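Local coordinates for uncharacterized protein (Mycobacterium smegmatis, PDB 4TMD) that is of unknown function but is probably a secreted or membrane-anchored lipoprotein of the DUF5642 family, with a fold related to the Mog1p/PsbP group, at residues V117-Q122 against R181-L186; E147-V152 against V177-A182. All coordinates share one frame; numbering follows the deposited sequence.

Both contacts fasten helix 179-194, which closes the chain, to the antiparallel sheet, and their centres lie about 7 Å apart. Along the sequence the sheet segments come first, 117-122 and then 147-152, and both contacts end on the same piece of chain, where they share Arg181 and Ala182. Contact 2 holds the helix start over strand 145-155; contact 1 takes up the next turn and ties it to the loop that leaves strand 111-118. Tyr151 joins them, since its ring touches the backbone of Glu119 and the CG of Arg183. Together they set the first two turns of the helix against one face of the sheet.

Contact 1 (V117-Q122 against R181-L186); sequences VVESPQ and RARELL
Glu119 and Arg183 supply the polar half of this contact. The carboxylate oxygen Glu119 OE1 stands over the centre of the Arg183 guanidinium, 3.7 Å from CZ, with the two planar groups 60° apart. The salt bridge is accordingly long, 3.9 Å from OE1 to Arg183 NH2, and rests on charge alone because no N-H points at the oxygen. A water makes the more directional link: it donates to Glu119 O at 2.6 Å and accepts from Arg183 NH1 at 3.0 Å. The nearly extended chi2 (-171°) of Arg183 brings its CD to 3.5 Å from Glu119 O, and the bend at chi3 (-54°) then turns the guanidinium face under Glu119 OE1. NH1 also has a weak hydrogen bond to Thr179 OG1, one turn earlier.

The apolar half belongs to Pro121. Its CG meets Leu186 CD2 at 3.7 Å, while its CD rests near Arg183 CB and CG, so the ring packs against two residues on the same side of the helix. Leu186 also packs on Val160 and Val162 of strand 158-166. The arrangement is that of a C-terminal helix lying on an antiparallel sheet, its flank bordered by a loop leaving strand 111-118.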
ATOM      1  N   VAL A 117      11.303  -3.417   5.074  1.00 19.41           N
ATOM      2  CA  VAL A 117      11.404  -2.899   3.716  1.00 17.25           C
ATOM      3  C   VAL A 117      11.693  -4.065   2.784  1.00 20.59           C
ATOM      4  O   VAL A 117      12.523  -4.909   3.089  1.00 17.00           O
ATOM      5  CB  VAL A 117      12.509  -1.827   3.596  1.00 21.08           C
ATOM      6  CG1 VAL A 117      12.625  -1.329   2.154  1.00 19.13           C
ATOM      7  CG2 VAL A 117      12.220  -0.680   4.544  1.00 20.63           C
ATOM      8  N   VAL A 118      10.991  -4.130   1.663  1.00 14.09           N
ATOM      9  CA  VAL A 118      11.236  -5.184   0.690  1.00 17.51           C
ATOM     10  C   VAL A 118      11.455  -4.540  -0.677  1.00 20.65           C
ATOM     11  O   VAL A 118      11.203  -3.349  -0.870  1.00 14.73           O
ATOM     12  CB  VAL A 118      10.066  -6.199   0.619  1.00 19.47           C
ATOM     13  CG1 VAL A 118       9.928  -7.009   1.925  1.00 16.59           C
ATOM     14  CG2 VAL A 118       8.774  -5.490   0.303  1.00 18.97           C
ATOM     15  N   GLU A 119      11.930  -5.339  -1.619  1.00 22.24           N
ATOM     16  CA  GLU A 119      12.167  -4.887  -2.987  1.00 24.56           C
ATOM     17  C   GLU A 119      10.928  -4.234  -3.610  1.00 15.93           C
ATOM     18  O   GLU A 119       9.828  -4.779  -3.520  1.00 19.29           O
ATOM     19  CB  GLU A 119      12.631  -6.089  -3.818  1.00 30.60           C
ATOM     20  CG  GLU A 119      12.813  -5.862  -5.299  1.00 45.44           C
ATOM     21  CD  GLU A 119      13.188  -7.153  -6.035  1.00 58.14           C
ATOM     22  OE1 GLU A 119      12.362  -8.098  -6.069  1.00 45.49           O
ATOM     23  OE2 GLU A 119      14.316  -7.222  -6.571  1.00 72.02           O
ATOM     24  N   SER A 120      11.115  -3.064  -4.228  1.00 18.28           N
ATOM     25  CA  SER A 120      10.065  -2.410  -5.020  1.00 16.27           C
ATOM     26  C   SER A 120      10.608  -1.981  -6.394  1.00 18.10           C
ATOM     27  O   SER A 120      11.794  -1.725  -6.537  1.00 16.76           O
ATOM     28  CB  SER A 120       9.499  -1.202  -4.269  1.00 16.22           C
ATOM     29  OG  SER A 120      10.524  -0.281  -3.961  1.00 20.99           O
ATOM     30  N   PRO A 121       9.740  -1.892  -7.409  1.00 18.29           N
ATOM     31  CA  PRO A 121      10.288  -1.728  -8.765  1.00 20.61           C
ATOM     32  C   PRO A 121      10.823  -0.335  -9.072  1.00 16.69           C
ATOM     33  O   PRO A 121      10.342   0.669  -8.528  1.00 15.12           O
ATOM     34  CB  PRO A 121       9.084  -2.027  -9.664  1.00 18.03           C
ATOM     35  CG  PRO A 121       7.894  -1.638  -8.804  1.00 20.15           C
ATOM     36  CD  PRO A 121       8.278  -2.093  -7.425  1.00 21.62           C
ATOM     37  N   GLN A 122      11.810  -0.285  -9.962  1.00 19.54           N
ATOM     38  CA  GLN A 122      12.276   0.983 -10.504  1.00 14.26           C
ATOM     39  C   GLN A 122      11.184   1.532 -11.389  1.00 15.04           C
ATOM     40  O   GLN A 122      10.717   0.839 -12.283  1.00 19.19           O
ATOM     41  CB  GLN A 122      13.564   0.816 -11.315  1.00 15.76           C
ATOM     42  CG  GLN A 122      14.156   2.139 -11.816  1.00 16.84           C
ATOM     43  CD  GLN A 122      15.446   1.926 -12.593  1.00 37.83           C
ATOM     44  OE1 GLN A 122      16.507   1.664 -12.012  1.00 23.94           O
ATOM     45  NE2 GLN A 122      15.359   2.017 -13.919  1.00 30.53           N
ATOM     46  N   ARG A 181       3.225 -10.042  -8.807  1.00 16.14           N
ATOM     47  CA  ARG A 181       2.053  -9.387  -9.391  1.00 16.78           C
ATOM     48  C   ARG A 181       1.779  -8.009  -8.777  1.00 19.73           C
ATOM     49  O   ARG A 181       1.420  -7.064  -9.483  1.00 14.94           O
ATOM     50  CB  ARG A 181       0.826 -10.259  -9.215  1.00 17.83           C
ATOM     51  CG  ARG A 181      -0.378  -9.795 -10.021  1.00 25.03           C
ATOM     52  CD  ARG A 181      -1.573 -10.722  -9.727  1.00 35.61           C
ATOM     53  NE  ARG A 181      -2.467 -10.811 -10.871  1.00 39.10           N
ATOM     54  CZ  ARG A 181      -2.841 -11.944 -11.447  1.00 35.76           C
ATOM     55  NH1 ARG A 181      -2.418 -13.117 -10.974  1.00 35.40           N
ATOM     56  NH2 ARG A 181      -3.652 -11.900 -12.491  1.00 44.03           N
ATOM     57  N   ALA A 182       1.917  -7.901  -7.455  1.00 14.07           N
ATOM     58  CA  ALA A 182       1.771  -6.601  -6.797  1.00 14.13           C
ATOM     59  C   ALA A 182       2.745  -5.586  -7.391  1.00 10.75           C
ATOM     60  O   ALA A 182       2.364  -4.468  -7.682  1.00 13.03           O
ATOM     61  CB  ALA A 182       1.997  -6.720  -5.284  1.00 10.63           C
ATOM     62  N   ARG A 183       4.010  -5.961  -7.546  1.00 13.12           N
ATOM     63  CA  ARG A 183       4.993  -5.007  -8.064  1.00 18.61           C
ATOM     64  C   ARG A 183       4.677  -4.631  -9.517  1.00 20.68           C
ATOM     65  O   ARG A 183       4.819  -3.474  -9.919  1.00 14.79           O
ATOM     66  CB  ARG A 183       6.417  -5.567  -7.942  1.00 14.49           C
ATOM     67  CG  ARG A 183       6.908  -5.706  -6.480  1.00 13.50           C
ATOM     68  CD  ARG A 183       8.387  -6.056  -6.411  1.00 23.70           C
ATOM     69  NE  ARG A 183       8.705  -7.251  -7.190  1.00 29.89           N
ATOM     70  CZ  ARG A 183       8.759  -8.485  -6.695  1.00 35.06           C
ATOM     71  NH1 ARG A 183       8.526  -8.702  -5.406  1.00 27.65           N
ATOM     72  NH2 ARG A 183       9.045  -9.510  -7.491  1.00 34.21           N
ATOM     73  N   GLU A 184       4.223  -5.594 -10.310  1.00 14.19           N
ATOM     74  CA  GLU A 184       3.833  -5.268 -11.687  1.00 17.33           C
ATOM     75  C   GLU A 184       2.595  -4.394 -11.730  1.00 13.30           C
ATOM     76  O   GLU A 184       2.489  -3.489 -12.574  1.00 12.87           O
ATOM     77  CB  GLU A 184       3.619  -6.545 -12.503  1.00 22.13           C
ATOM     78  CG  GLU A 184       4.916  -7.343 -12.612  1.00 34.00           C
ATOM     79  CD  GLU A 184       4.744  -8.711 -13.231  1.00 48.69           C
ATOM     80  OE1 GLU A 184       3.594  -9.091 -13.558  1.00 39.02           O
ATOM     81  OE2 GLU A 184       5.774  -9.404 -13.382  1.00 57.48           O
ATOM     82  N   LEU A 185       1.650  -4.629 -10.818  1.00 13.29           N
ATOM     83  CA  LEU A 185       0.498  -3.733 -10.732  1.00 12.38           C
ATOM     84  C   LEU A 185       0.927  -2.285 -10.444  1.00 13.44           C
ATOM     85  O   LEU A 185       0.303  -1.352 -10.939  1.00 11.75           O
ATOM     86  CB  LEU A 185      -0.485  -4.193  -9.644  1.00 11.84           C
ATOM     87  CG  LEU A 185      -1.376  -5.386 -10.005  1.00 21.20           C
ATOM     88  CD1 LEU A 185      -2.154  -5.819  -8.768  1.00 21.69           C
ATOM     89  CD2 LEU A 185      -2.343  -5.006 -11.126  1.00 16.43           C
ATOM     90  N   LEU A 186       1.968  -2.100  -9.631  1.00 10.74           N
ATOM     91  CA  LEU A 186       2.411  -0.744  -9.311  1.00 10.76           C
ATOM     92  C   LEU A 186       2.947  -0.041 -10.559  1.00 12.44           C
ATOM     93  O   LEU A 186       2.589   1.095 -10.850  1.00 10.43           O
ATOM     94  CB  LEU A 186       3.478  -0.759  -8.225  1.00 13.67           C
ATOM     95  CG  LEU A 186       4.020   0.633  -7.888  1.00 13.88           C
ATOM     96  CD1 LEU A 186       2.993   1.440  -7.091  1.00 12.03           C
ATOM     97  CD2 LEU A 186       5.359   0.528  -7.139  1.00 14.85           C
TER
HETATM   98  O   HOH W   1       8.810  -7.088  -2.931  1.00 19.65           O

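Contact 2 (E147-V152 against V177-A182); sequences ELYNYV and VDTERA
Val177, in the loop just ahead of the helix, opens the contact against the ring of Tyr149. Its CG1 comes to 3.7 Å from Tyr149 CD2, an oblique approach, and its CB lies almost as near, beside CD2 and CE2. CG2 stays close to the same two ring carbons, and the isopropyl group rests against the ring as a whole.

Asp178 turns away from the strand and serves the helix instead. It occupies the N-cap position at the centre of an inverse gamma turn, and its OD1 accepts from Arg181 N at 3.0 Å, with an N-H...O angle of 164°. The donor sits well above the carboxylate plane.

Thr179 carries the middle of the contact. Its CG2 is poised almost exactly over the centre of the Tyr149 ring, 3.5 Å from the centroid and 5° off the normal, a CH-pi contact. A chi1 of 62° sends OG1 between the backbone N and the carbonyl carbon, leaving the methyl to meet the aromatic face. The CB of Thr179 also lies 3.4 Å from Tyr151 OH, so one threonine bridges both tyrosines. One turn on, the methyl of Ala182 comes obliquely to the second ring, its CB 3.6 Å from Tyr151 CE2 and only slightly farther from CD2.

Tyr149 and Tyr151 stand on the helix-facing side of strand 145-155, which lies between strands 127-137 and 158-166. The ring of Tyr149 stacks with His132 of the former strand, while Val177 touches Ala164 and Pro166 of the latter. Tyr151 also touches Arg183 and Leu186 of the helix, and Ser120 of the loop after strand 111-118.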
ATOM      1  N   GLU A 147      -1.160 -10.277   7.610  1.00 26.33           N
ATOM      2  CA  GLU A 147       0.013  -9.981   6.799  1.00 25.67           C
ATOM      3  C   GLU A 147      -0.343  -9.183   5.542  1.00 28.76           C
ATOM      4  O   GLU A 147      -1.387  -9.421   4.941  1.00 49.27           O
ATOM      5  CB  GLU A 147       0.698 -11.297   6.428  1.00 25.43           C
ATOM      6  CG  GLU A 147       1.890 -11.182   5.527  1.00 30.95           C
ATOM      7  CD  GLU A 147       2.560 -12.525   5.308  1.00 34.27           C
ATOM      8  OE1 GLU A 147       3.648 -12.566   4.710  1.00 32.47           O
ATOM      9  OE2 GLU A 147       1.996 -13.548   5.743  1.00 42.96           O
ATOM     10  N   LEU A 148       0.512  -8.231   5.158  1.00 22.65           N
ATOM     11  CA  LEU A 148       0.342  -7.561   3.863  1.00 19.91           C
ATOM     12  C   LEU A 148       1.646  -7.027   3.286  1.00 22.99           C
ATOM     13  O   LEU A 148       2.643  -6.853   3.999  1.00 21.75           O
ATOM     14  CB  LEU A 148      -0.687  -6.422   3.971  1.00 21.96           C
ATOM     15  CG  LEU A 148      -0.457  -5.169   4.824  1.00 25.39           C
ATOM     16  CD1 LEU A 148       0.440  -4.166   4.125  1.00 27.64           C
ATOM     17  CD2 LEU A 148      -1.780  -4.512   5.185  1.00 30.78           C
ATOM     18  N   TYR A 149       1.621  -6.792   1.978  1.00 18.69           N
ATOM     19  CA  TYR A 149       2.671  -6.081   1.279  1.00 18.43           C
ATOM     20  C   TYR A 149       2.104  -4.761   0.769  1.00 23.54           C
ATOM     21  O   TYR A 149       0.946  -4.698   0.344  1.00 21.36           O
ATOM     22  CB  TYR A 149       3.229  -6.916   0.136  1.00 16.18           C
ATOM     23  CG  TYR A 149       4.038  -8.097   0.594  1.00 20.51           C
ATOM     24  CD1 TYR A 149       5.423  -8.038   0.620  1.00 22.45           C
ATOM     25  CD2 TYR A 149       3.424  -9.283   1.010  1.00 23.30           C
ATOM     26  CE1 TYR A 149       6.174  -9.118   1.029  1.00 24.60           C
ATOM     27  CE2 TYR A 149       4.185 -10.378   1.425  1.00 22.52           C
ATOM     28  CZ  TYR A 149       5.555 -10.280   1.433  1.00 25.67           C
ATOM     29  OH  TYR A 149       6.333 -11.348   1.833  1.00 26.62           O
ATOM     30  N   ASN A 150       2.918  -3.711   0.865  1.00 15.42           N
ATOM     31  CA  ASN A 150       2.569  -2.358   0.450  1.00 20.53           C
ATOM     32  C   ASN A 150       3.606  -1.878  -0.542  1.00 17.16           C
ATOM     33  O   ASN A 150       4.797  -1.972  -0.259  1.00 17.69           O
ATOM     34  CB  ASN A 150       2.573  -1.389   1.638  1.00 25.93           C
ATOM     35  CG  ASN A 150       1.209  -1.117   2.182  1.00 37.00           C
ATOM     36  OD1 ASN A 150       0.238  -0.990   1.436  1.00 52.06           O
ATOM     37  ND2 ASN A 150       1.116  -1.009   3.501  1.00 43.92           N
ATOM     38  N   TYR A 151       3.179  -1.333  -1.671  1.00 15.22           N
ATOM     39  CA  TYR A 151       4.132  -0.734  -2.600  1.00 11.83           C
ATOM     40  C   TYR A 151       3.616   0.646  -2.915  1.00 18.89           C
ATOM     41  O   TYR A 151       2.452   0.826  -3.257  1.00 12.11           O
ATOM     42  CB  TYR A 151       4.311  -1.571  -3.868  1.00 13.41           C
ATOM     43  CG  TYR A 151       4.800  -2.959  -3.544  1.00 16.93           C
ATOM     44  CD1 TYR A 151       6.159  -3.234  -3.483  1.00 18.73           C
ATOM     45  CD2 TYR A 151       3.904  -3.989  -3.257  1.00 16.17           C
ATOM     46  CE1 TYR A 151       6.617  -4.499  -3.151  1.00 18.95           C
ATOM     47  CE2 TYR A 151       4.359  -5.266  -2.930  1.00 13.19           C
ATOM     48  CZ  TYR A 151       5.709  -5.511  -2.883  1.00 17.25           C
ATOM     49  OH  TYR A 151       6.171  -6.771  -2.556  1.00 20.73           O
ATOM     50  N   VAL A 152       4.498   1.622  -2.771  1.00 12.29           N
ATOM     51  CA  VAL A 152       4.144   3.013  -2.923  1.00 12.30           C
ATOM     52  C   VAL A 152       4.976   3.645  -4.026  1.00 14.76           C
ATOM     53  O   VAL A 152       6.198   3.484  -4.029  1.00 15.42           O
ATOM     54  CB  VAL A 152       4.397   3.774  -1.604  1.00 13.72           C
ATOM     55  CG1 VAL A 152       4.221   5.292  -1.809  1.00 16.22           C
ATOM     56  CG2 VAL A 152       3.488   3.261  -0.516  1.00 14.56           C
ATOM     57  N   VAL A 177       1.328 -14.540  -0.656  1.00 25.62           N
ATOM     58  CA  VAL A 177       1.106 -13.347  -1.472  1.00 22.17           C
ATOM     59  C   VAL A 177       1.941 -13.376  -2.759  1.00 21.79           C
ATOM     60  O   VAL A 177       3.144 -13.626  -2.708  1.00 17.01           O
ATOM     61  CB  VAL A 177       1.455 -12.057  -0.691  1.00 28.51           C
ATOM     62  CG1 VAL A 177       1.262 -10.829  -1.579  1.00 17.79           C
ATOM     63  CG2 VAL A 177       0.615 -11.943   0.576  1.00 25.91           C
ATOM     64  N   ASP A 178       1.301 -13.106  -3.900  1.00 20.02           N
ATOM     65  CA  ASP A 178       1.997 -12.936  -5.186  1.00 20.19           C
ATOM     66  C   ASP A 178       2.590 -11.516  -5.256  1.00 18.01           C
ATOM     67  O   ASP A 178       1.973 -10.610  -5.820  1.00 13.54           O
ATOM     68  CB  ASP A 178       1.027 -13.173  -6.357  1.00 18.60           C
ATOM     69  CG  ASP A 178       1.725 -13.271  -7.706  1.00 24.29           C
ATOM     70  OD1 ASP A 178       2.890 -12.828  -7.838  1.00 19.61           O
ATOM     71  OD2 ASP A 178       1.090 -13.797  -8.652  1.00 27.12           O
ATOM     72  N   THR A 179       3.776 -11.326  -4.677  1.00 16.52           N
ATOM     73  CA  THR A 179       4.414 -10.009  -4.638  1.00 15.08           C
ATOM     74  C   THR A 179       4.899  -9.579  -6.009  1.00 16.64           C
ATOM     75  O   THR A 179       5.023  -8.392  -6.291  1.00 14.98           O
ATOM     76  CB  THR A 179       5.614  -9.977  -3.672  1.00 18.25           C
ATOM     77  OG1 THR A 179       6.603 -10.909  -4.115  1.00 18.24           O
ATOM     78  CG2 THR A 179       5.181 -10.330  -2.231  1.00 17.22           C
ATOM     79  N   GLU A 180       5.211 -10.551  -6.855  1.00 18.32           N
ATOM     80  CA  GLU A 180       5.581 -10.251  -8.229  1.00 17.98           C
ATOM     81  C   GLU A 180       4.432  -9.513  -8.925  1.00 15.22           C
ATOM     82  O   GLU A 180       4.632  -8.480  -9.556  1.00 19.54           O
ATOM     83  CB  GLU A 180       5.935 -11.540  -8.982  1.00 19.41           C
ATOM     84  CG  GLU A 180       6.406 -11.298 -10.401  1.00 30.70           C
ATOM     85  CD  GLU A 180       6.703 -12.589 -11.141  1.00 38.42           C
ATOM     86  OE1 GLU A 180       5.882 -13.534 -11.061  1.00 38.20           O
ATOM     87  OE2 GLU A 180       7.759 -12.656 -11.799  1.00 40.41           O
ATOM     88  N   ARG A 181       3.225 -10.042  -8.807  1.00 16.14           N
ATOM     89  CA  ARG A 181       2.053  -9.387  -9.391  1.00 16.78           C
ATOM     90  C   ARG A 181       1.779  -8.009  -8.777  1.00 19.73           C
ATOM     91  O   ARG A 181       1.420  -7.064  -9.483  1.00 14.94           O
ATOM     92  CB  ARG A 181       0.826 -10.259  -9.215  1.00 17.83           C
ATOM     93  CG  ARG A 181      -0.378  -9.795 -10.021  1.00 25.03           C
ATOM     94  CD  ARG A 181      -1.573 -10.722  -9.727  1.00 35.61           C
ATOM     95  NE  ARG A 181      -2.467 -10.811 -10.871  1.00 39.10           N
ATOM     96  CZ  ARG A 181      -2.841 -11.944 -11.447  1.00 35.76           C
ATOM     97  NH1 ARG A 181      -2.418 -13.117 -10.974  1.00 35.40           N
ATOM     98  NH2 ARG A 181      -3.652 -11.900 -12.491  1.00 44.03           N
ATOM     99  N   ALA A 182       1.917  -7.901  -7.455  1.00 14.07           N
ATOM    100  CA  ALA A 182       1.771  -6.601  -6.797  1.00 14.13           C
ATOM    101  C   ALA A 182       2.745  -5.586  -7.391  1.00 10.75           C
ATOM    102  O   ALA A 182       2.364  -4.468  -7.682  1.00 13.03           O
ATOM    103  CB  ALA A 182       1.997  -6.720  -5.284  1.00 10.63           C
TER